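Local coordinates for protein hydrogenase maturation factor (Thermoanaerobacter tengcongensis, PDB 3VTH) that probably transfers a carbamoyl group from carbamoyl phosphate to the C-terminal cysteine of HypE, using ATP, in the maturation of [NiFe]-hydrogenases, at residues E334-E346 against L356-D368. Numbering follows the deposited sequence.
Sequences EEPICKDNEEALE and LLNNRDIVNRIDD
Arg365 reaches across to the loop ahead of helix 341-347, where its NH1 donates to Ile337 O at 2.8 Å, the oxygen lying near the guanidinium plane. The methylene CG of Lys339 sits 3.8 Å above the centre of that plane, the two side chains crossing at about a right angle. The lysine chain then bends at its last torsion (chi4 74°), which brings NZ to Ile362 O at 2.9 Å, nearly in line with the carbonyl bond, and, in the modelled conformer of Asp340, into a salt bridge with its OD1. An alanine in place of Lys339 would probably uncover this guanidinium face and leave Ile362 O without its ammonium partner.

Glu343 OE2 makes a longer salt bridge to Arg365 NH1 (3.6 Å), with the carboxylate turned 82° from the guanidinium. Its OE1 accepts from the backbone N of both Lys339 and Asp340, tying the loop to the helix start. Farther along, Asn341 ND2 donates almost straight (171°) to Asn358 O, while OD1 rests on Leu357 CG. One water bridges Lys339 O to Ile362 N; another joins Ile337 N to Asp367 OD2, and the Asp367 side chain lies close to the magnesium and nucleotide site.

Within the YrdC-like domain, helix segment 341-346 runs roughly antiparallel to segment 356-358 of strand 354-358, which lies between strands 193-196 and 218-221; Phe226 of strand 226-229 touches Asn341 and Ala344. From the Kae1-like domain, helix 433-449 packs on Pro336 and Arg365.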
loop_
_atom_site.group_PDB
_atom_site.type_symbol
_atom_site.label_atom_id
_atom_site.label_comp_id
_atom_site.label_asym_id
_atom_site.label_seq_id
_atom_site.Cartn_x
_atom_site.Cartn_y
_atom_site.Cartn_z
ATOM N N GLU A 334 -1.304 17.316 3.004
ATOM C CA GLU A 334 -0.897 17.235 1.578
ATOM C C GLU A 334 0.609 17.276 1.272
ATOM O O GLU A 334 1.008 17.159 0.113
ATOM C CB GLU A 334 -1.663 18.240 0.699
ATOM C CG GLU A 334 -3.174 18.015 0.676
ATOM C CD GLU A 334 -3.928 19.152 0.021
ATOM O OE1 GLU A 334 -5.130 19.307 0.322
ATOM O OE2 GLU A 334 -3.328 19.900 -0.788
ATOM N N GLU A 335 1.432 17.416 2.308
ATOM C CA GLU A 335 2.883 17.362 2.165
ATOM C C GLU A 335 3.418 15.994 2.621
ATOM O O GLU A 335 2.806 15.345 3.453
ATOM C CB GLU A 335 3.537 18.497 2.973
ATOM C CG GLU A 335 3.245 19.891 2.410
ATOM C CD GLU A 335 3.957 21.023 3.155
ATOM O OE1 GLU A 335 4.950 20.777 3.896
ATOM O OE2 GLU A 335 3.517 22.175 2.990
ATOM N N PRO A 336 4.567 15.561 2.076
ATOM C CA PRO A 336 5.146 14.272 2.507
ATOM C C PRO A 336 5.430 14.220 4.022
ATOM O O PRO A 336 5.824 15.230 4.613
ATOM C CB PRO A 336 6.476 14.199 1.747
ATOM C CG PRO A 336 6.376 15.223 0.638
ATOM C CD PRO A 336 5.423 16.279 1.107
ATOM N N ILE A 337 5.228 13.051 4.624
ATOM C CA ILE A 337 5.598 12.788 6.019
ATOM C C ILE A 337 7.029 13.269 6.344
ATOM O O ILE A 337 7.962 13.033 5.567
ATOM C CB ILE A 337 5.412 11.261 6.341
ATOM C CG1 ILE A 337 5.590 10.961 7.833
ATOM C CG2 ILE A 337 6.335 10.346 5.445
ATOM C CD1 ILE A 337 5.237 9.471 8.186
ATOM N N CYS A 338 7.183 13.985 7.463
ATOM C CA CYS A 338 8.494 14.449 7.923
ATOM C C CYS A 338 9.344 13.260 8.331
ATOM O O CYS A 338 8.835 12.327 8.935
ATOM C CB CYS A 338 8.356 15.364 9.145
ATOM S SG CYS A 338 7.644 16.959 8.781
ATOM N N LYS A 339 10.634 13.307 8.029
ATOM C CA LYS A 339 11.529 12.208 8.408
ATOM C C LYS A 339 12.721 12.615 9.282
ATOM O O LYS A 339 13.330 11.761 9.925
ATOM C CB LYS A 339 12.021 11.451 7.171
ATOM C CG LYS A 339 13.104 12.153 6.367
ATOM C CD LYS A 339 13.823 11.124 5.493
ATOM C CE LYS A 339 15.040 11.701 4.806
ATOM N NZ LYS A 339 16.133 11.872 5.800
ATOM N N ASP A 340 13.053 13.896 9.327
ATOM C CA ASP A 340 14.199 14.406 10.087
ATOM C C ASP A 340 13.749 15.197 11.321
ATOM O O ASP A 340 12.722 15.889 11.254
ATOM C CB ASP A 340 15.027 15.329 9.190
ATOM C CG ASP A 340 15.661 14.601 8.020
ATOM O OD1 ASP A 340 15.811 13.360 8.087
ATOM O OD2 ASP A 340 16.023 15.280 7.032
ATOM N N ASN A 341 14.517 15.131 12.408
ATOM C CA ASN A 341 14.207 15.902 13.615
ATOM C C ASN A 341 14.000 17.390 13.321
ATOM O O ASN A 341 12.966 17.979 13.709
ATOM C CB ASN A 341 15.289 15.698 14.682
ATOM C CG ASN A 341 15.354 14.260 15.191
ATOM O OD1 ASN A 341 14.336 13.589 15.324
ATOM N ND2 ASN A 341 16.558 13.789 15.484
ATOM N N GLU A 342 14.963 17.999 12.625
ATOM C CA GLU A 342 14.904 19.436 12.340
ATOM C C GLU A 342 13.662 19.811 11.534
ATOM O O GLU A 342 13.026 20.822 11.810
ATOM C CB GLU A 342 16.139 19.901 11.583
ATOM C CG GLU A 342 17.357 20.046 12.437
ATOM C CD GLU A 342 18.640 20.033 11.619
ATOM O OE1 GLU A 342 19.047 18.942 11.170
ATOM O OE2 GLU A 342 19.244 21.110 11.442
ATOM N N GLU A 343 13.358 18.983 10.533
ATOM C CA GLU A 343 12.210 19.139 9.647
ATOM C C GLU A 343 10.915 19.110 10.457
ATOM O O GLU A 343 10.049 19.986 10.298
ATOM C CB GLU A 343 12.233 18.006 8.598
ATOM C CG GLU A 343 11.051 17.944 7.647
ATOM C CD GLU A 343 11.090 16.738 6.685
ATOM O OE1 GLU A 343 11.771 15.704 6.959
ATOM O OE2 GLU A 343 10.396 16.834 5.649
ATOM N N ALA A 344 10.805 18.121 11.344
ATOM C CA ALA A 344 9.608 17.950 12.167
ATOM C C ALA A 344 9.367 19.141 13.106
ATOM O O ALA A 344 8.260 19.669 13.183
ATOM C CB ALA A 344 9.682 16.648 12.953
ATOM N N LEU A 345 10.412 19.572 13.798
ATOM C CA LEU A 345 10.302 20.696 14.730
ATOM C C LEU A 345 9.892 21.999 14.040
ATOM O O LEU A 345 9.176 22.825 14.617
ATOM C CB LEU A 345 11.622 20.885 15.475
ATOM C CG LEU A 345 11.990 19.828 16.523
ATOM C CD1 LEU A 345 13.481 19.935 16.818
ATOM C CD2 LEU A 345 11.173 20.006 17.817
ATOM N N GLU A 346 10.347 22.186 12.806
ATOM C CA GLU A 346 9.992 23.373 12.039
ATOM C C GLU A 346 8.590 23.261 11.420
ATOM O O GLU A 346 7.767 24.146 11.611
ATOM C CB GLU A 346 11.061 23.678 10.980
ATOM C CG GLU A 346 10.854 24.963 10.161
ATOM C CD GLU A 346 10.780 26.240 11.006
ATOM O OE1 GLU A 346 10.001 27.147 10.627
ATOM O OE2 GLU A 346 11.493 26.354 12.037
ATOM N N LEU A 356 8.711 13.539 20.525
ATOM C CA LEU A 356 9.591 12.444 20.898
ATOM C C LEU A 356 10.517 12.153 19.724
ATOM O O LEU A 356 10.143 11.457 18.759
ATOM C CB LEU A 356 8.818 11.180 21.313
ATOM C CG LEU A 356 9.691 10.050 21.885
ATOM C CD1 LEU A 356 10.261 10.421 23.261
ATOM C CD2 LEU A 356 8.926 8.720 21.956
ATOM N N LEU A 357 11.719 12.710 19.823
ATOM C CA LEU A 357 12.762 12.577 18.815
ATOM C C LEU A 357 13.640 11.347 19.085
ATOM O O LEU A 357 13.547 10.739 20.146
ATOM C CB LEU A 357 13.649 13.819 18.907
ATOM C CG LEU A 357 13.421 15.124 18.137
ATOM C CD1 LEU A 357 11.980 15.392 17.672
ATOM C CD2 LEU A 357 13.986 16.289 18.909
ATOM N N ASN A 358 14.489 10.985 18.115
ATOM C CA ASN A 358 15.607 10.087 18.381
ATOM C C ASN A 358 16.752 10.376 17.412
ATOM O O ASN A 358 16.564 11.084 16.417
ATOM C CB ASN A 358 15.172 8.606 18.348
ATOM C CG ASN A 358 14.866 8.103 16.955
ATOM O OD1 ASN A 358 15.739 8.094 16.067
ATOM N ND2 ASN A 358 13.631 7.639 16.757
ATOM N N ASN A 359 17.937 9.842 17.695
ATOM C CA ASN A 359 19.090 10.161 16.867
ATOM C C ASN A 359 19.479 9.052 15.895
ATOM O O ASN A 359 20.610 9.013 15.457
ATOM C CB ASN A 359 20.288 10.587 17.745
ATOM C CG ASN A 359 20.712 9.498 18.718
ATOM O OD1 ASN A 359 20.011 8.494 18.902
ATOM N ND2 ASN A 359 21.866 9.675 19.327
ATOM N N ARG A 360 18.554 8.153 15.547
ATOM C CA ARG A 360 18.816 7.189 14.467
ATOM C C ARG A 360 18.264 7.763 13.164
ATOM O O ARG A 360 17.044 7.903 13.011
ATOM C CB ARG A 360 18.194 5.802 14.756
ATOM C CG ARG A 360 18.514 4.727 13.674
ATOM C CD ARG A 360 17.917 3.337 13.987
ATOM N NE ARG A 360 16.462 3.395 14.192
ATOM C CZ ARG A 360 15.761 2.495 14.880
ATOM N NH1 ARG A 360 16.367 1.453 15.423
ATOM N NH2 ARG A 360 14.447 2.629 15.024
ATOM N N ASP A 361 19.148 8.099 12.230
ATOM C CA ASP A 361 18.709 8.652 10.931
ATOM C C ASP A 361 17.702 7.765 10.217
ATOM O O ASP A 361 17.841 6.542 10.185
ATOM C CB ASP A 361 19.888 8.891 9.995
ATOM C CG ASP A 361 20.744 10.069 10.418
ATOM O OD1 ASP A 361 21.729 10.341 9.702
ATOM O OD2 ASP A 361 20.441 10.734 11.451
ATOM N N ILE A 362 16.660 8.393 9.679
ATOM C CA ILE A 362 15.749 7.705 8.768
ATOM C C ILE A 362 16.279 8.051 7.388
ATOM O O ILE A 362 16.339 9.229 7.021
ATOM C CB ILE A 362 14.280 8.168 8.922
ATOM C CG1 ILE A 362 13.746 7.788 10.310
ATOM C CG2 ILE A 362 13.378 7.569 7.773
ATOM C CD1 ILE A 362 12.379 8.452 10.671
ATOM N N VAL A 363 16.711 7.028 6.653
ATOM C CA VAL A 363 17.239 7.224 5.315
ATOM C C VAL A 363 16.115 7.323 4.292
ATOM O O VAL A 363 16.122 8.204 3.433
ATOM C CB VAL A 363 18.220 6.074 4.914
ATOM C CG1 VAL A 363 18.748 6.300 3.507
ATOM C CG2 VAL A 363 19.391 6.004 5.953
ATOM N N ASN A 364 15.162 6.401 4.392
ATOM C CA ASN A 364 14.067 6.317 3.449
ATOM C C ASN A 364 12.751 6.423 4.199
ATOM O O ASN A 364 12.346 5.486 4.884
ATOM C CB ASN A 364 14.147 4.984 2.673
ATOM C CG ASN A 364 15.510 4.784 1.995
ATOM O OD1 ASN A 364 16.249 3.838 2.314
ATOM N ND2 ASN A 364 15.861 5.691 1.090
ATOM N N ARG A 365 12.076 7.560 4.084
ATOM C CA ARG A 365 10.807 7.713 4.808
ATOM C C ARG A 365 9.770 6.809 4.146
ATOM O O ARG A 365 9.902 6.478 2.956
ATOM C CB ARG A 365 10.353 9.178 4.799
ATOM C CG ARG A 365 9.530 9.565 3.567
ATOM C CD ARG A 365 9.410 11.051 3.504
ATOM N NE ARG A 365 10.641 11.677 3.027
ATOM C CZ ARG A 365 10.948 12.949 3.238
ATOM N NH1 ARG A 365 10.122 13.728 3.940
ATOM N NH2 ARG A 365 12.089 13.437 2.775
ATOM N N ILE A 366 8.752 6.390 4.909
ATOM C CA ILE A 366 7.727 5.488 4.391
ATOM C C ILE A 366 6.484 5.531 5.280
ATOM O O ILE A 366 6.580 5.421 6.491
ATOM C CB ILE A 366 8.277 4.018 4.223
ATOM C CG1 ILE A 366 7.231 3.079 3.615
ATOM C CG2 ILE A 366 8.822 3.457 5.560
ATOM C CD1 ILE A 366 7.845 1.768 2.976
ATOM N N ASP A 367 5.319 5.725 4.672
ATOM C CA ASP A 367 4.071 5.781 5.435
ATOM C C ASP A 367 3.623 4.423 5.960
ATOM O O ASP A 367 4.073 3.389 5.478
ATOM C CB ASP A 367 2.968 6.370 4.548
ATOM C CG ASP A 367 3.066 7.874 4.446
ATOM O OD1 ASP A 367 2.864 8.555 5.474
ATOM O OD2 ASP A 367 3.376 8.373 3.346
ATOM N N ASP A 368 2.706 4.428 6.918
ATOM C CA ASP A 368 2.034 3.195 7.323
ATOM C C ASP A 368 1.239 2.619 6.154
ATOM O O ASP A 368 0.682 3.370 5.345
ATOM C CB ASP A 368 1.072 3.458 8.492
ATOM C CG ASP A 368 1.779 3.975 9.730
ATOM O OD1 ASP A 368 3.008 3.734 9.884
ATOM O OD2 ASP A 368 1.096 4.652 10.544
HETATM O O HOH W 1 3.649 11.312 3.228
HETATM O O HOH W 2 15.919 11.121 10.264
#